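Asp/Glu-specific dipeptidyl-peptidase (PDB 5JXF) removes dipeptides from the N-terminus of oligopeptides as a serine peptidase of family S46, cutting after aspartate or glutamate. Local coordinates at residues Y244-K247 with P251-Y254; T399-S404 with A547-E552; K636-Y641 with G645-C650. All coordinates share one frame; numbering follows the deposited sequence.

Contact 1: Y244-K247 with P251-Y254; sequences YANK and PAAY
The carboxamide of Asn246 is the flat group that reaches over to Pro251 and Ala252. Its ND2 stops 3.8 Å from Pro251 O, a loose polar approach, while OD1 at the other end of the amide accepts the backbone N-H groups of Asn248 and His250. The bond to Asn248 makes an Asx turn at the start of the bend that joins the two segments. With CG between the backbone N and the carbonyl carbon (chi1 57°), OD1 is turned back onto the N-H groups of the bend. Nearer the backbone the meeting is apolar: Asn246 CB rests against the methyl of Ala252, CB to CB 3.9 Å. The other flat group, the ring of Tyr244, belongs to a different neighbourhood, where it takes part in a cation-pi contact with Arg210 and its OH is bonded to Glu130. Tyr244 joins this contact through its backbone instead. A water donates to Tyr244 O at 2.7 Å and accepts from Ala252 N at 3.1 Å, bridging the two backbones. Within the contact, Asn246 OD1 and the water serve the backbone polar groups, and apolar packing is limited to the Asn246 CB and Ala252 CB pair. Such chemistry is consistent with a lightly packed surface turn shaped more by backbone polar bonds than by apolar burial.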
loop_
_atom_site.group_PDB
_atom_site.type_symbol
_atom_site.label_atom_id
_atom_site.label_comp_id
_atom_site.label_asym_id
_atom_site.label_seq_id
_atom_site.Cartn_x
_atom_site.Cartn_y
_atom_site.Cartn_z
ATOM N N TYR A 244 -18.268 16.693 35.714
ATOM C CA TYR A 244 -18.699 17.638 36.748
ATOM C C TYR A 244 -19.696 16.970 37.680
ATOM O O TYR A 244 -20.426 16.060 37.260
ATOM C CB TYR A 244 -19.318 18.882 36.115
ATOM C CG TYR A 244 -18.301 19.899 35.661
ATOM C CD1 TYR A 244 -17.562 19.710 34.487
ATOM C CD2 TYR A 244 -18.084 21.051 36.401
ATOM C CE1 TYR A 244 -16.634 20.649 34.083
ATOM C CE2 TYR A 244 -17.160 21.985 36.013
ATOM C CZ TYR A 244 -16.436 21.787 34.855
ATOM O OH TYR A 244 -15.521 22.738 34.495
ATOM N N ALA A 245 -19.742 17.423 38.934
ATOM C CA ALA A 245 -20.627 16.820 39.936
ATOM C C ALA A 245 -21.241 17.886 40.848
ATOM O O ALA A 245 -20.793 19.025 40.824
ATOM C CB ALA A 245 -19.860 15.800 40.753
ATOM N N ASN A 246 -22.273 17.542 41.635
ATOM C CA ASN A 246 -22.823 18.543 42.566
ATOM C C ASN A 246 -21.962 18.666 43.819
ATOM O O ASN A 246 -20.890 18.070 43.898
ATOM C CB ASN A 246 -24.288 18.249 42.961
ATOM C CG ASN A 246 -24.487 16.878 43.591
ATOM O OD1 ASN A 246 -23.555 16.269 44.113
ATOM N ND2 ASN A 246 -25.735 16.410 43.589
ATOM N N LYS A 247 -22.427 19.426 44.813
ATOM C CA LYS A 247 -21.572 19.720 45.961
ATOM C C LYS A 247 -21.294 18.496 46.838
ATOM O O LYS A 247 -20.450 18.541 47.726
ATOM C CB LYS A 247 -22.162 20.875 46.780
ATOM C CG LYS A 247 -21.815 22.244 46.160
ATOM C CD LYS A 247 -22.064 23.417 47.098
ATOM N N PRO A 251 -23.432 12.633 40.878
ATOM C CA PRO A 251 -24.038 12.967 39.585
ATOM C C PRO A 251 -25.084 14.066 39.674
ATOM O O PRO A 251 -25.905 14.104 40.586
ATOM C CB PRO A 251 -24.681 11.650 39.157
ATOM C CG PRO A 251 -23.837 10.614 39.769
ATOM C CD PRO A 251 -23.426 11.177 41.109
ATOM N N ALA A 252 -25.030 14.967 38.709
ATOM C CA ALA A 252 -25.975 16.058 38.606
ATOM C C ALA A 252 -26.156 16.442 37.142
ATOM O O ALA A 252 -25.196 16.460 36.360
ATOM C CB ALA A 252 -25.502 17.242 39.407
ATOM N N ALA A 253 -27.397 16.729 36.768
ATOM C CA ALA A 253 -27.673 17.328 35.477
ATOM C C ALA A 253 -26.909 18.643 35.423
ATOM O O ALA A 253 -26.448 19.143 36.453
ATOM C CB ALA A 253 -29.169 17.543 35.283
ATOM N N TYR A 254 -26.753 19.190 34.227
ATOM C CA TYR A 254 -25.943 20.386 34.035
ATOM C C TYR A 254 -26.382 21.564 34.903
ATOM O O TYR A 254 -27.581 21.824 35.070
ATOM C CB TYR A 254 -25.969 20.803 32.570
ATOM C CG TYR A 254 -25.456 22.192 32.363
ATOM C CD1 TYR A 254 -24.107 22.477 32.504
ATOM C CD2 TYR A 254 -26.320 23.229 32.038
ATOM C CE1 TYR A 254 -23.629 23.760 32.321
ATOM C CE2 TYR A 254 -25.854 24.516 31.854
ATOM C CZ TYR A 254 -24.507 24.777 31.993
ATOM O OH TYR A 254 -24.043 26.058 31.807
HETATM O O HOH W 1 -22.831 15.083 36.578
#

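Contact 2: T399-S404 with A547-E552; sequences TPYAVS and APRYDE
Tyr401 leans from helix 386-415 onto the first turns of helix 547-571, and each part of its side chain finds a different neighbour. CB meets Tyr550 CB at 4.0 Å, the point where the two backbones come nearest. With CG set beside the backbone N and anti to the carbonyl carbon, the ring passes obliquely across the side chain of Arg549. CE1 lies against Arg549 CB, and the body of the ring lies under Arg549 CG, which stands 3.7 Å from the centroid and 19° off the normal: a CH-pi contact over one face, shifted toward the phenol end, so that the closest ring atom is CZ, 3.5 Å from Arg549 CG. At the tip, Tyr401 OH comes near the guanidinium plane at its edge but stays 4.0 Å from Arg549 NE. Ring and guanidinium planes are 76° apart, so the cation does not stack on the tyrosine. A bend at chi2 turns the arginine chain, and NH1 forms a salt bridge to Glu552 OE1 one turn later (3.0 Å), which ties the charged end to its own helix.

Tyr550 fills the other half of the contact. Its CE1 approaches Ala402 at both CA (3.7 Å) and CB, and the ring lies against the backbone of the partner helix at Ala402. The short helical segments pass with axes 9.2 Å apart and N-to-C directions at 118°. Around them, Phe482 meets the Tyr401 ring, Tyr550 also touches Ile398 and Arg405 of helix 386-415, and Ala402 and Val403 pack on Gln300 and Glu304, so that helix 386-415 lies between helices 295-325 and 547-571.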
loop_
_atom_site.group_PDB
_atom_site.type_symbol
_atom_site.label_atom_id
_atom_site.label_comp_id
_atom_site.label_asym_id
_atom_site.label_seq_id
_atom_site.Cartn_x
_atom_site.Cartn_y
_atom_site.Cartn_z
ATOM N N THR A 399 -31.719 -17.244 5.548
ATOM C CA THR A 399 -30.872 -16.523 4.589
ATOM C C THR A 399 -31.538 -15.388 3.776
ATOM O O THR A 399 -31.039 -14.267 3.783
ATOM C CB THR A 399 -30.236 -17.528 3.590
ATOM O OG1 THR A 399 -29.172 -18.239 4.232
ATOM C CG2 THR A 399 -29.686 -16.807 2.368
ATOM N N PRO A 400 -32.664 -15.661 3.080
ATOM C CA PRO A 400 -33.209 -14.600 2.223
ATOM C C PRO A 400 -33.906 -13.492 3.009
ATOM O O PRO A 400 -34.011 -12.367 2.525
ATOM C CB PRO A 400 -34.226 -15.339 1.345
ATOM C CG PRO A 400 -34.058 -16.799 1.657
ATOM C CD PRO A 400 -33.501 -16.870 3.021
ATOM N N TYR A 401 -34.405 -13.820 4.194
ATOM C CA TYR A 401 -35.012 -12.819 5.058
ATOM C C TYR A 401 -33.935 -11.913 5.628
ATOM O O TYR A 401 -34.061 -10.692 5.576
ATOM C CB TYR A 401 -35.811 -13.485 6.176
ATOM C CG TYR A 401 -36.852 -14.430 5.647
ATOM C CD1 TYR A 401 -38.108 -13.972 5.271
ATOM C CD2 TYR A 401 -36.567 -15.777 5.482
ATOM C CE1 TYR A 401 -39.057 -14.835 4.771
ATOM C CE2 TYR A 401 -37.509 -16.648 4.978
ATOM C CZ TYR A 401 -38.751 -16.172 4.623
ATOM O OH TYR A 401 -39.693 -17.042 4.121
ATOM N N ALA A 402 -32.873 -12.521 6.153
ATOM C CA ALA A 402 -31.761 -11.780 6.748
ATOM C C ALA A 402 -31.175 -10.778 5.760
ATOM O O ALA A 402 -30.932 -9.619 6.095
ATOM C CB ALA A 402 -30.686 -12.740 7.226
ATOM N N VAL A 403 -30.961 -11.236 4.534
ATOM C CA VAL A 403 -30.494 -10.369 3.470
ATOM C C VAL A 403 -31.479 -9.230 3.204
ATOM O O VAL A 403 -31.104 -8.061 3.235
ATOM C CB VAL A 403 -30.269 -11.170 2.173
ATOM C CG1 VAL A 403 -30.244 -10.247 0.968
ATOM C CG2 VAL A 403 -28.985 -11.975 2.278
ATOM N N SER A 404 -32.737 -9.582 2.953
ATOM C CA SER A 404 -33.779 -8.603 2.655
ATOM C C SER A 404 -33.936 -7.629 3.835
ATOM O O SER A 404 -34.208 -6.437 3.659
ATOM C CB SER A 404 -35.100 -9.321 2.347
ATOM O OG SER A 404 -36.069 -8.446 1.795
ATOM N N ALA A 547 -40.185 -9.638 8.374
ATOM C CA ALA A 547 -39.949 -9.577 9.818
ATOM C C ALA A 547 -40.565 -10.721 10.639
ATOM O O ALA A 547 -39.888 -11.255 11.516
ATOM C CB ALA A 547 -40.437 -8.235 10.363
ATOM N N PRO A 548 -41.843 -11.092 10.382
ATOM C CA PRO A 548 -42.378 -12.197 11.188
ATOM C C PRO A 548 -41.521 -13.458 11.099
ATOM O O PRO A 548 -41.107 -13.996 12.127
ATOM C CB PRO A 548 -43.769 -12.441 10.577
ATOM C CG PRO A 548 -44.143 -11.149 9.959
ATOM C CD PRO A 548 -42.855 -10.568 9.442
ATOM N N ARG A 549 -41.237 -13.904 9.879
ATOM C CA ARG A 549 -40.494 -15.140 9.689
ATOM C C ARG A 549 -39.064 -15.037 10.238
ATOM O O ARG A 549 -38.629 -15.913 10.992
ATOM C CB ARG A 549 -40.477 -15.521 8.212
ATOM C CG ARG A 549 -39.720 -16.797 7.937
ATOM C CD ARG A 549 -40.615 -18.025 8.146
ATOM N NE ARG A 549 -40.109 -19.183 7.415
ATOM C CZ ARG A 549 -39.799 -20.343 7.980
ATOM N NH1 ARG A 549 -39.942 -20.500 9.288
ATOM N NH2 ARG A 549 -39.335 -21.340 7.240
ATOM N N TYR A 550 -38.348 -13.971 9.876
ATOM C CA TYR A 550 -36.989 -13.742 10.381
ATOM C C TYR A 550 -36.895 -13.830 11.910
ATOM O O TYR A 550 -35.986 -14.461 12.447
ATOM C CB TYR A 550 -36.466 -12.378 9.927
ATOM C CG TYR A 550 -35.096 -12.020 10.493
ATOM C CD1 TYR A 550 -33.936 -12.386 9.831
ATOM C CD2 TYR A 550 -34.966 -11.320 11.702
ATOM C CE1 TYR A 550 -32.683 -12.062 10.339
ATOM C CE2 TYR A 550 -33.722 -11.009 12.223
ATOM C CZ TYR A 550 -32.584 -11.376 11.532
ATOM O OH TYR A 550 -31.336 -11.065 12.029
ATOM N N ASP A 551 -37.826 -13.178 12.601
ATOM C CA ASP A 551 -37.873 -13.218 14.064
ATOM C C ASP A 551 -37.998 -14.644 14.589
ATOM O O ASP A 551 -37.242 -15.061 15.468
ATOM C CB ASP A 551 -39.036 -12.375 14.590
ATOM C CG ASP A 551 -38.907 -10.910 14.226
ATOM O OD1 ASP A 551 -37.766 -10.440 14.042
ATOM O OD2 ASP A 551 -39.948 -10.231 14.111
ATOM N N GLU A 552 -38.962 -15.377 14.043
ATOM C CA GLU A 552 -39.202 -16.764 14.417
ATOM C C GLU A 552 -37.918 -17.589 14.367
ATOM O O GLU A 552 -37.558 -18.264 15.331
ATOM C CB GLU A 552 -40.258 -17.376 13.495
ATOM C CG GLU A 552 -40.664 -18.796 13.845
ATOM C CD GLU A 552 -41.697 -19.352 12.886
ATOM O OE1 GLU A 552 -41.403 -19.424 11.671
ATOM O OE2 GLU A 552 -42.804 -19.709 13.344
#

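Contact 3: K636-Y641 with G645-C650; sequences KDYGQY and GKLPVC
Tyr638 points the edge of its ring at a backbone carbonyl: CE2 lies only 3.2 Å from Gly645 O, which sits near the ring plane. This close C-H to oxygen approach is matched by packing on both faces. Over one, Leu647 CB stands 3.8 Å from the ring centroid and just 8° off the normal, a well-centred CH-pi contact; over the opposite face lies the carbonyl carbon of Lys636, from the ring's own segment. The ring is thus packed on both faces and met at one edge. Leu647, its CG anti to the backbone N (chi1 -168°), sends CD1 past the tyrosine to Tyr641, 3.7 Å from the backbone O and 4.2 Å from CB. The hydroxyl of Tyr641 is bonded to Asp711 beyond the contact, and Leu647 also touches Tyr705 and Phe708, so both residues face helix 703-713.

Lys636, with positive phi, is the C-prime residue of a Schellman motif closing helix 627-635. Tyr641 N then bonds to Tyr638 O at 3.1 Å across a type II' beta turn with Gly639 and Gln640 at its corners. A Schellman-capped helix, a beta turn and then a short loop lead into strand 648-653, a helix-to-strand connection entering the antiparallel sheet in which the loop from strand 648-653 to strand 665-667 holds Ser662, the probable nucleophile of this chymotrypsin-like peptidase.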
loop_
_atom_site.group_PDB
_atom_site.type_symbol
_atom_site.label_atom_id
_atom_site.label_comp_id
_atom_site.label_asym_id
_atom_site.label_seq_id
_atom_site.Cartn_x
_atom_site.Cartn_y
_atom_site.Cartn_z
ATOM N N LYS A 636 12.050 20.419 15.601
ATOM C CA LYS A 636 12.259 19.262 16.473
ATOM C C LYS A 636 12.067 19.694 17.925
ATOM O O LYS A 636 12.723 19.199 18.846
ATOM C CB LYS A 636 13.648 18.650 16.254
ATOM C CG LYS A 636 13.903 18.197 14.825
ATOM C CD LYS A 636 13.165 16.905 14.482
ATOM C CE LYS A 636 13.348 16.543 13.002
ATOM N NZ LYS A 636 12.627 17.518 12.144
ATOM N N ASP A 637 11.160 20.646 18.100
ATOM C CA ASP A 637 10.824 21.184 19.408
ATOM C C ASP A 637 9.879 20.216 20.128
ATOM O O ASP A 637 8.657 20.401 20.133
ATOM C CB ASP A 637 10.205 22.569 19.241
ATOM C CG ASP A 637 9.955 23.260 20.553
ATOM O OD1 ASP A 637 10.484 22.808 21.594
ATOM O OD2 ASP A 637 9.239 24.279 20.520
ATOM N N TYR A 638 10.462 19.185 20.734
ATOM C CA TYR A 638 9.689 18.085 21.303
ATOM C C TYR A 638 9.640 18.163 22.817
ATOM O O TYR A 638 8.757 17.568 23.445
ATOM C CB TYR A 638 10.275 16.736 20.867
ATOM C CG TYR A 638 10.199 16.499 19.375
ATOM C CD1 TYR A 638 9.197 17.095 18.615
ATOM C CD2 TYR A 638 11.133 15.702 18.723
ATOM C CE1 TYR A 638 9.118 16.894 17.264
ATOM C CE2 TYR A 638 11.057 15.489 17.357
ATOM C CZ TYR A 638 10.052 16.096 16.633
ATOM O OH TYR A 638 9.941 15.910 15.288
ATOM N N GLY A 639 10.590 18.900 23.389
ATOM C CA GLY A 639 10.732 19.009 24.827
ATOM C C GLY A 639 10.820 17.656 25.503
ATOM O O GLY A 639 11.380 16.700 24.949
ATOM N N GLN A 640 10.219 17.559 26.686
ATOM C CA GLN A 640 10.280 16.333 27.475
ATOM C C GLN A 640 9.467 15.202 26.866
ATOM O O GLN A 640 9.400 14.115 27.437
ATOM C CB GLN A 640 9.784 16.575 28.895
ATOM C CG GLN A 640 8.309 16.942 28.988
ATOM C CD GLN A 640 7.894 17.205 30.421
ATOM O OE1 GLN A 640 8.696 17.036 31.343
ATOM N NE2 GLN A 640 6.641 17.628 30.620
ATOM N N TYR A 641 8.845 15.449 25.720
ATOM C CA TYR A 641 8.058 14.406 25.072
ATOM C C TYR A 641 8.845 13.663 23.999
ATOM O O TYR A 641 8.368 12.675 23.449
ATOM C CB TYR A 641 6.802 15.006 24.461
ATOM C CG TYR A 641 6.129 15.952 25.394
ATOM C CD1 TYR A 641 5.581 15.501 26.589
ATOM C CD2 TYR A 641 6.069 17.301 25.102
ATOM C CE1 TYR A 641 4.974 16.382 27.463
ATOM C CE2 TYR A 641 5.471 18.183 25.962
ATOM C CZ TYR A 641 4.919 17.718 27.141
ATOM O OH TYR A 641 4.320 18.611 27.990
ATOM N N GLY A 645 15.505 12.864 19.909
ATOM C CA GLY A 645 15.244 13.698 18.738
ATOM C C GLY A 645 14.078 13.277 17.850
ATOM O O GLY A 645 13.830 13.900 16.816
ATOM N N LYS A 646 13.359 12.228 18.255
ATOM C CA LYS A 646 12.198 11.739 17.518
ATOM C C LYS A 646 10.919 11.841 18.377
ATOM O O LYS A 646 11.000 11.757 19.593
ATOM C CB LYS A 646 12.429 10.293 17.082
ATOM C CG LYS A 646 13.794 10.062 16.426
ATOM C CD LYS A 646 13.951 8.630 15.919
ATOM C CE LYS A 646 12.833 8.251 14.974
ATOM N NZ LYS A 646 12.510 9.365 14.035
ATOM N N LEU A 647 9.761 12.039 17.744
ATOM C CA LEU A 647 8.494 12.104 18.474
ATOM C C LEU A 647 7.644 10.878 18.178
ATOM O O LEU A 647 7.113 10.727 17.071
ATOM C CB LEU A 647 7.714 13.360 18.111
ATOM C CG LEU A 647 6.527 13.674 19.014
ATOM C CD1 LEU A 647 7.012 14.166 20.382
ATOM C CD2 LEU A 647 5.625 14.700 18.353
ATOM N N PRO A 648 7.538 9.979 19.152
ATOM C CA PRO A 648 6.648 8.828 19.016
ATOM C C PRO A 648 5.231 9.306 18.737
ATOM O O PRO A 648 4.835 10.387 19.174
ATOM C CB PRO A 648 6.748 8.145 20.378
ATOM C CG PRO A 648 8.080 8.574 20.896
ATOM C CD PRO A 648 8.250 9.979 20.436
ATOM N N VAL A 649 4.472 8.533 17.982
ATOM C CA VAL A 649 3.130 8.967 17.676
ATOM C C VAL A 649 2.117 7.872 18.025
ATOM O O VAL A 649 1.155 8.139 18.733
ATOM C CB VAL A 649 3.020 9.396 16.205
ATOM C CG1 VAL A 649 1.587 9.616 15.817
ATOM C CG2 VAL A 649 3.802 10.666 15.987
ATOM N N CYS A 650 2.331 6.654 17.529
ATOM C CA CYS A 650 1.429 5.532 17.795
ATOM C C CYS A 650 2.237 4.282 18.079
ATOM O O CYS A 650 3.427 4.215 17.750
ATOM C CB CYS A 650 0.484 5.254 16.610
ATOM S SG CYS A 650 -0.592 6.608 16.092
#

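In the fold
The three contacts follow one another along the chain without interleaving, and each belongs to a different part of the molecule. Contact 1 ends strand 239-245 in the first antiparallel sheet, shortly after Asp237 of the probable charge relay. Contact 2 joins two helices of the large helical region inserted between strands 279-284 and 586-591 of the second sheet, its centre 45 Å from that of contact 1. Contact 3 leads into strand 648-653 of the second sheet; its centre lies 38 Å from contact 1 and 54 Å from contact 2, across the chain's centre. None touches another or an annotated site; each is local packing, consistent with the double-barrel, chymotrypsin-like core of S46 peptidases and its helical insertion.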